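Local coordinates for protein KLLA0E08119p (Kluyveromyces lactis, PDB 3VA7) that probably carboxylates urea with ATP and bicarbonate through its biotin cofactor, this chain being the urea carboxylase part of a longer enzyme that probably also hydrolyses the resulting urea-1-carboxylate, at residues N698-W711 and F738-P751. Numbering follows the deposited sequence.
With BTI (5-(hexahydro-2-oxo-1H-thieno[3,4-D]imidazol-6-yl)pentanal), chain B.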
loop_
_atom_site.group_PDB
_atom_site.type_symbol
_atom_site.label_atom_id
_atom_site.label_comp_id
_atom_site.label_asym_id
_atom_site.label_seq_id
_atom_site.Cartn_x
_atom_site.Cartn_y
_atom_site.Cartn_z
ATOM N N ASN A 698 -18.099 -4.791 7.102
ATOM C CA ASN A 698 -17.315 -4.494 5.891
ATOM C C ASN A 698 -16.420 -5.689 5.590
ATOM O O ASN A 698 -16.621 -6.759 6.174
ATOM C CB ASN A 698 -16.505 -3.185 5.940
ATOM C CG ASN A 698 -15.427 -3.181 7.013
ATOM O OD1 ASN A 698 -15.337 -4.067 7.859
ATOM N ND2 ASN A 698 -14.601 -2.156 6.992
ATOM N N ARG A 699 -15.436 -5.519 4.711
ATOM C CA ARG A 699 -14.618 -6.643 4.358
ATOM C C ARG A 699 -13.795 -7.184 5.536
ATOM O O ARG A 699 -13.299 -8.328 5.474
ATOM C CB ARG A 699 -13.760 -6.306 3.165
ATOM C CG ARG A 699 -14.574 -6.102 1.870
ATOM C CD ARG A 699 -13.670 -5.468 0.771
ATOM N NE ARG A 699 -12.395 -6.190 0.672
ATOM C CZ ARG A 699 -12.134 -7.218 -0.143
ATOM N NH1 ARG A 699 -13.043 -7.655 -1.029
ATOM N NH2 ARG A 699 -10.915 -7.771 -0.114
ATOM N N PHE A 700 -13.703 -6.448 6.647
ATOM C CA PHE A 700 -12.963 -7.018 7.768
ATOM C C PHE A 700 -13.823 -8.084 8.407
ATOM O O PHE A 700 -13.296 -9.000 9.077
ATOM C CB PHE A 700 -12.514 -6.005 8.876
ATOM C CG PHE A 700 -11.886 -4.729 8.367
ATOM C CD1 PHE A 700 -12.145 -3.532 9.008
ATOM C CD2 PHE A 700 -11.063 -4.717 7.259
ATOM C CE1 PHE A 700 -11.572 -2.347 8.583
ATOM C CE2 PHE A 700 -10.502 -3.508 6.785
ATOM C CZ PHE A 700 -10.766 -2.337 7.453
ATOM N N GLY A 701 -15.143 -7.966 8.231
ATOM C CA GLY A 701 -16.060 -8.837 8.921
ATOM C C GLY A 701 -17.439 -8.234 9.027
ATOM O O GLY A 701 -17.602 -7.030 8.970
ATOM N N VAL A 702 -18.437 -9.091 9.200
ATOM C CA VAL A 702 -19.816 -8.710 9.145
ATOM C C VAL A 702 -20.388 -8.880 10.515
ATOM O O VAL A 702 -20.477 -9.968 11.017
ATOM C CB VAL A 702 -20.554 -9.513 8.045
ATOM C CG1 VAL A 702 -22.077 -9.399 8.174
ATOM C CG2 VAL A 702 -20.055 -9.020 6.643
ATOM N N ARG A 703 -20.725 -7.768 11.144
ATOM C CA ARG A 703 -21.183 -7.775 12.538
ATOM C C ARG A 703 -22.701 -8.184 12.683
ATOM O O ARG A 703 -23.539 -7.907 11.808
ATOM C CB ARG A 703 -20.833 -6.416 13.152
ATOM C CG ARG A 703 -21.303 -6.180 14.567
ATOM C CD ARG A 703 -20.540 -7.036 15.572
ATOM N NE ARG A 703 -19.182 -6.546 15.790
ATOM C CZ ARG A 703 -18.361 -7.041 16.707
ATOM N NH1 ARG A 703 -18.734 -8.076 17.456
ATOM N NH2 ARG A 703 -17.157 -6.530 16.859
ATOM N N LEU A 704 -23.040 -8.872 13.769
ATOM C CA LEU A 704 -24.393 -9.468 13.886
ATOM C C LEU A 704 -25.088 -8.985 15.143
ATOM O O LEU A 704 -24.432 -8.749 16.167
ATOM C CB LEU A 704 -24.330 -11.009 13.904
ATOM C CG LEU A 704 -23.696 -11.686 12.668
ATOM C CD1 LEU A 704 -23.594 -13.166 12.837
ATOM C CD2 LEU A 704 -24.415 -11.372 11.360
ATOM N N ILE A 705 -26.405 -8.821 15.068
ATOM C CA ILE A 705 -27.187 -8.506 16.243
ATOM C C ILE A 705 -28.078 -9.721 16.527
ATOM O O ILE A 705 -28.792 -10.194 15.636
ATOM C CB ILE A 705 -28.081 -7.234 16.027
ATOM C CG1 ILE A 705 -27.229 -6.021 15.563
ATOM C CG2 ILE A 705 -28.807 -6.881 17.341
ATOM C CD1 ILE A 705 -27.930 -5.012 14.602
ATOM N N GLY A 706 -28.031 -10.216 17.758
ATOM C CA GLY A 706 -28.954 -11.241 18.193
ATOM C C GLY A 706 -28.777 -11.613 19.647
ATOM O O GLY A 706 -28.323 -10.806 20.471
ATOM N N PRO A 707 -29.109 -12.847 19.988
ATOM C CA PRO A 707 -29.197 -13.199 21.418
ATOM C C PRO A 707 -27.850 -13.147 22.092
ATOM O O PRO A 707 -26.856 -13.481 21.484
ATOM C CB PRO A 707 -29.711 -14.637 21.403
ATOM C CG PRO A 707 -29.304 -15.199 19.987
ATOM C CD PRO A 707 -29.132 -14.008 19.071
ATOM N N LYS A 708 -27.834 -12.776 23.359
ATOM C CA LYS A 708 -26.610 -12.574 24.106
ATOM C C LYS A 708 -26.142 -13.881 24.670
ATOM O O LYS A 708 -26.943 -14.675 25.022
ATOM C CB LYS A 708 -26.841 -11.531 25.213
ATOM C CG LYS A 708 -27.292 -10.159 24.672
ATOM C CD LYS A 708 -26.377 -9.587 23.526
ATOM C CE LYS A 708 -27.032 -8.415 22.773
ATOM N NZ LYS A 708 -27.619 -7.353 23.701
ATOM N N PRO A 709 -24.830 -14.119 24.757
ATOM C CA PRO A 709 -24.338 -15.458 25.209
ATOM C C PRO A 709 -24.479 -15.784 26.680
ATOM O O PRO A 709 -24.468 -14.889 27.533
ATOM C CB PRO A 709 -22.836 -15.449 24.853
ATOM C CG PRO A 709 -22.671 -14.321 23.880
ATOM C CD PRO A 709 -23.743 -13.290 24.212
ATOM N N LYS A 710 -24.591 -17.072 26.969
ATOM C CA LYS A 710 -24.525 -17.505 28.332
ATOM C C LYS A 710 -23.266 -18.318 28.420
ATOM O O LYS A 710 -23.091 -19.313 27.712
ATOM C CB LYS A 710 -25.772 -18.312 28.742
ATOM C CG LYS A 710 -27.103 -17.776 28.230
ATOM C CD LYS A 710 -28.212 -18.737 28.555
ATOM C CE LYS A 710 -29.451 -17.995 29.030
ATOM N NZ LYS A 710 -30.267 -17.542 27.916
ATOM N N TRP A 711 -22.369 -17.852 29.262
ATOM C CA TRP A 711 -21.039 -18.388 29.339
ATOM C C TRP A 711 -20.888 -19.528 30.359
ATOM O O TRP A 711 -21.518 -19.545 31.400
ATOM C CB TRP A 711 -20.064 -17.254 29.639
ATOM C CG TRP A 711 -20.091 -16.182 28.605
ATOM C CD1 TRP A 711 -20.606 -14.916 28.742
ATOM C CD2 TRP A 711 -19.607 -16.267 27.259
ATOM N NE1 TRP A 711 -20.445 -14.201 27.578
ATOM C CE2 TRP A 711 -19.829 -14.999 26.653
ATOM C CE3 TRP A 711 -18.965 -17.269 26.515
ATOM C CZ2 TRP A 711 -19.442 -14.717 25.336
ATOM C CZ3 TRP A 711 -18.581 -16.981 25.184
ATOM C CH2 TRP A 711 -18.839 -15.722 24.612
ATOM N N PHE A 738 -16.828 -14.236 18.713
ATOM C CA PHE A 738 -17.537 -13.543 19.765
ATOM C C PHE A 738 -16.632 -12.481 20.451
ATOM O O PHE A 738 -15.937 -12.769 21.453
ATOM C CB PHE A 738 -18.128 -14.557 20.771
ATOM C CG PHE A 738 -19.522 -15.024 20.413
ATOM C CD1 PHE A 738 -19.721 -16.116 19.576
ATOM C CD2 PHE A 738 -20.645 -14.356 20.892
ATOM C CE1 PHE A 738 -21.018 -16.504 19.202
ATOM C CE2 PHE A 738 -21.927 -14.742 20.527
ATOM C CZ PHE A 738 -22.109 -15.818 19.687
ATOM N N THR A 739 -16.650 -11.246 19.934
ATOM C CA THR A 739 -15.796 -10.188 20.498
ATOM C C THR A 739 -16.548 -9.678 21.683
ATOM O O THR A 739 -17.365 -8.778 21.548
ATOM C CB THR A 739 -15.566 -9.042 19.507
ATOM O OG1 THR A 739 -16.822 -8.370 19.267
ATOM C CG2 THR A 739 -15.015 -9.574 18.195
ATOM N N GLY A 740 -16.289 -10.244 22.851
ATOM C CA GLY A 740 -17.183 -10.011 24.028
ATOM C C GLY A 740 -18.549 -10.711 23.802
ATOM O O GLY A 740 -18.590 -11.908 23.452
ATOM N N ASP A 741 -19.646 -9.965 23.917
ATOM C CA ASP A 741 -20.977 -10.522 23.922
ATOM C C ASP A 741 -21.693 -10.417 22.536
ATOM O O ASP A 741 -22.859 -10.757 22.379
ATOM C CB ASP A 741 -21.786 -9.875 25.044
ATOM C CG ASP A 741 -21.260 -10.232 26.428
ATOM O OD1 ASP A 741 -21.200 -11.449 26.744
ATOM O OD2 ASP A 741 -20.928 -9.312 27.230
ATOM N N GLU A 742 -20.964 -9.976 21.529
ATOM C CA GLU A 742 -21.519 -9.821 20.211
ATOM C C GLU A 742 -20.568 -10.478 19.221
ATOM O O GLU A 742 -19.347 -10.369 19.398
ATOM C CB GLU A 742 -21.604 -8.361 19.877
ATOM C CG GLU A 742 -22.675 -7.613 20.646
ATOM C CD GLU A 742 -22.416 -6.122 20.647
ATOM O OE1 GLU A 742 -22.552 -5.493 19.592
ATOM O OE2 GLU A 742 -22.020 -5.587 21.699
ATOM N N PRO A 743 -21.123 -11.167 18.188
ATOM C CA PRO A 743 -20.343 -11.918 17.213
ATOM C C PRO A 743 -20.205 -11.218 15.895
ATOM O O PRO A 743 -20.969 -10.341 15.578
ATOM C CB PRO A 743 -21.164 -13.193 17.008
ATOM C CG PRO A 743 -22.630 -12.687 17.135
ATOM C CD PRO A 743 -22.579 -11.374 17.985
ATOM N N VAL A 744 -19.232 -11.647 15.111
ATOM C CA VAL A 744 -18.979 -11.034 13.839
ATOM C C VAL A 744 -18.403 -12.109 12.954
ATOM O O VAL A 744 -17.600 -12.958 13.420
ATOM C CB VAL A 744 -18.010 -9.854 13.982
ATOM C CG1 VAL A 744 -16.817 -10.207 14.916
ATOM C CG2 VAL A 744 -17.548 -9.377 12.637
ATOM N N ILE A 745 -18.813 -12.107 11.694
ATOM C CA ILE A 745 -18.265 -13.066 10.796
ATOM C C ILE A 745 -16.970 -12.579 10.151
ATOM O O ILE A 745 -16.988 -11.623 9.392
ATOM C CB ILE A 745 -19.245 -13.451 9.684
ATOM C CG1 ILE A 745 -20.605 -13.872 10.284
ATOM C CG2 ILE A 745 -18.619 -14.588 8.803
ATOM C CD1 ILE A 745 -21.664 -13.867 9.234
ATOM N N ILE A 746 -15.881 -13.317 10.404
ATOM C CA ILE A 746 -14.544 -13.075 9.839
ATOM C C ILE A 746 -14.513 -13.296 8.314
ATOM O O ILE A 746 -14.640 -14.414 7.841
ATOM C CB ILE A 746 -13.430 -13.970 10.572
ATOM C CG1 ILE A 746 -13.543 -13.908 12.105
ATOM C CG2 ILE A 746 -12.029 -13.569 10.177
ATOM C CD1 ILE A 746 -13.507 -12.530 12.589
ATOM N N THR A 747 -14.307 -12.254 7.534
ATOM C CA THR A 747 -14.357 -12.429 6.090
ATOM C C THR A 747 -12.982 -12.207 5.432
ATOM O O THR A 747 -11.978 -12.127 6.118
ATOM C CB THR A 747 -15.397 -11.464 5.520
ATOM O OG1 THR A 747 -15.076 -10.100 5.979
ATOM C CG2 THR A 747 -16.866 -11.927 5.954
ATOM N N CYS A 748 -12.918 -12.073 4.112
ATOM C CA CYS A 748 -11.614 -12.111 3.413
ATOM C C CYS A 748 -10.583 -11.006 3.699
ATOM O O CYS A 748 -9.423 -11.178 3.375
ATOM C CB CYS A 748 -11.796 -12.281 1.909
ATOM S SG CYS A 748 -12.665 -10.865 1.177
ATOM N N ASP A 749 -10.996 -9.861 4.236
ATOM C CA ASP A 749 -10.008 -8.862 4.736
ATOM C C ASP A 749 -9.841 -8.948 6.245
ATOM O O ASP A 749 -9.483 -7.954 6.881
ATOM C CB ASP A 749 -10.378 -7.452 4.379
ATOM C CG ASP A 749 -10.002 -7.101 2.959
ATOM O OD1 ASP A 749 -9.265 -7.908 2.300
ATOM O OD2 ASP A 749 -10.480 -6.014 2.505
ATOM N N GLY A 750 -10.094 -10.124 6.805
ATOM C CA GLY A 750 -10.342 -10.229 8.244
ATOM C C GLY A 750 -9.163 -10.639 9.111
ATOM O O GLY A 750 -8.094 -10.987 8.578
ATOM N N PRO A 751 -9.326 -10.545 10.441
ATOM C CA PRO A 751 -8.231 -10.860 11.345
ATOM C C PRO A 751 -7.961 -12.400 11.448
ATOM O O PRO A 751 -8.834 -13.232 11.242
ATOM C CB PRO A 751 -8.743 -10.342 12.695
ATOM C CG PRO A 751 -10.233 -10.639 12.630
ATOM C CD PRO A 751 -10.594 -10.340 11.164
HETATM C C11 BTI B . -15.359 -5.553 12.132
HETATM O O11 BTI B . -15.346 -4.789 13.147
HETATM C C10 BTI B . -14.648 -6.937 12.048
HETATM C C9 BTI B . -13.851 -7.208 13.323
HETATM C C8 BTI B . -13.365 -8.638 13.516
HETATM C C7 BTI B . -13.019 -9.022 14.970
HETATM C C2 BTI B . -12.110 -8.052 15.694
HETATM S S1 BTI B . -10.546 -7.844 14.895
HETATM C C6 BTI B . -9.722 -7.327 16.359
HETATM C C5 BTI B . -10.462 -7.907 17.545
HETATM N N3 BTI B . -9.661 -9.058 17.871
HETATM C C3 BTI B . -10.290 -10.166 17.583
HETATM O O3 BTI B . -9.800 -11.364 17.832
HETATM N N2 BTI B . -11.479 -9.944 17.063
HETATM C C4 BTI B . -11.797 -8.521 17.105
HETATM O O HOH W 1 -24.774 -11.412 20.585
#
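Arg699 crosses Asp749 at a slant, and its side chain shows how one carboxylate oxygen can neighbour an arginine from CB to NE, though only NE bonds it. CB lies 3.4 Å from Asp749 OD2, and CG and CD stay beside that oxygen. The bend at chi3 (48°) then turns the guanidinium back, and NE gives Asp749 OD2 a salt-bridge hydrogen bond of 2.7 Å, with CZ close behind. OD2 lies in the guanidinium plane, but NE meets it from above the carboxylate, the two planes being 69° apart. At the tip NH2 bonds weakly to Asp749 OD1, which Ser506 also engages; NH1 turns to Glu531, and Cys748 SG lies over one guanidinium face. Cut back to alanine, this position would probably leave the Asp749 carboxylate without its positive mate and Cys748 SG without the guanidinium it lies over. The backbone oxygen of Arg699 is gripped from opposite faces, by Asp749 N and by Thr747 OG1 at 2.6 Å.

Beyond the type I turn Asn698-Gly701, strand 742-746 runs antiparallel between 701-705 and 735-739, its beta-hairpin partner through the type II' turn Thr739-Glu742, within the carboxyltransferase domain. Val702 and Ile745 form a hydrogen-bonded pair, while Phe700, Gly701, Thr739, Val744 and Pro751 line the biotin pocket. Arg703, its chain bent at chi2 and chi3, curls over Val744, and its NH1 donates to Thr739 OG1 at 2.6 Å, in the guanidinium plane.

At the far end Trp711 NE1 donates to Asp741 OD1 over 3.0 Å, nearly straight at 168°. Pro709 CG packs 3.5 Å from Phe738 CE2.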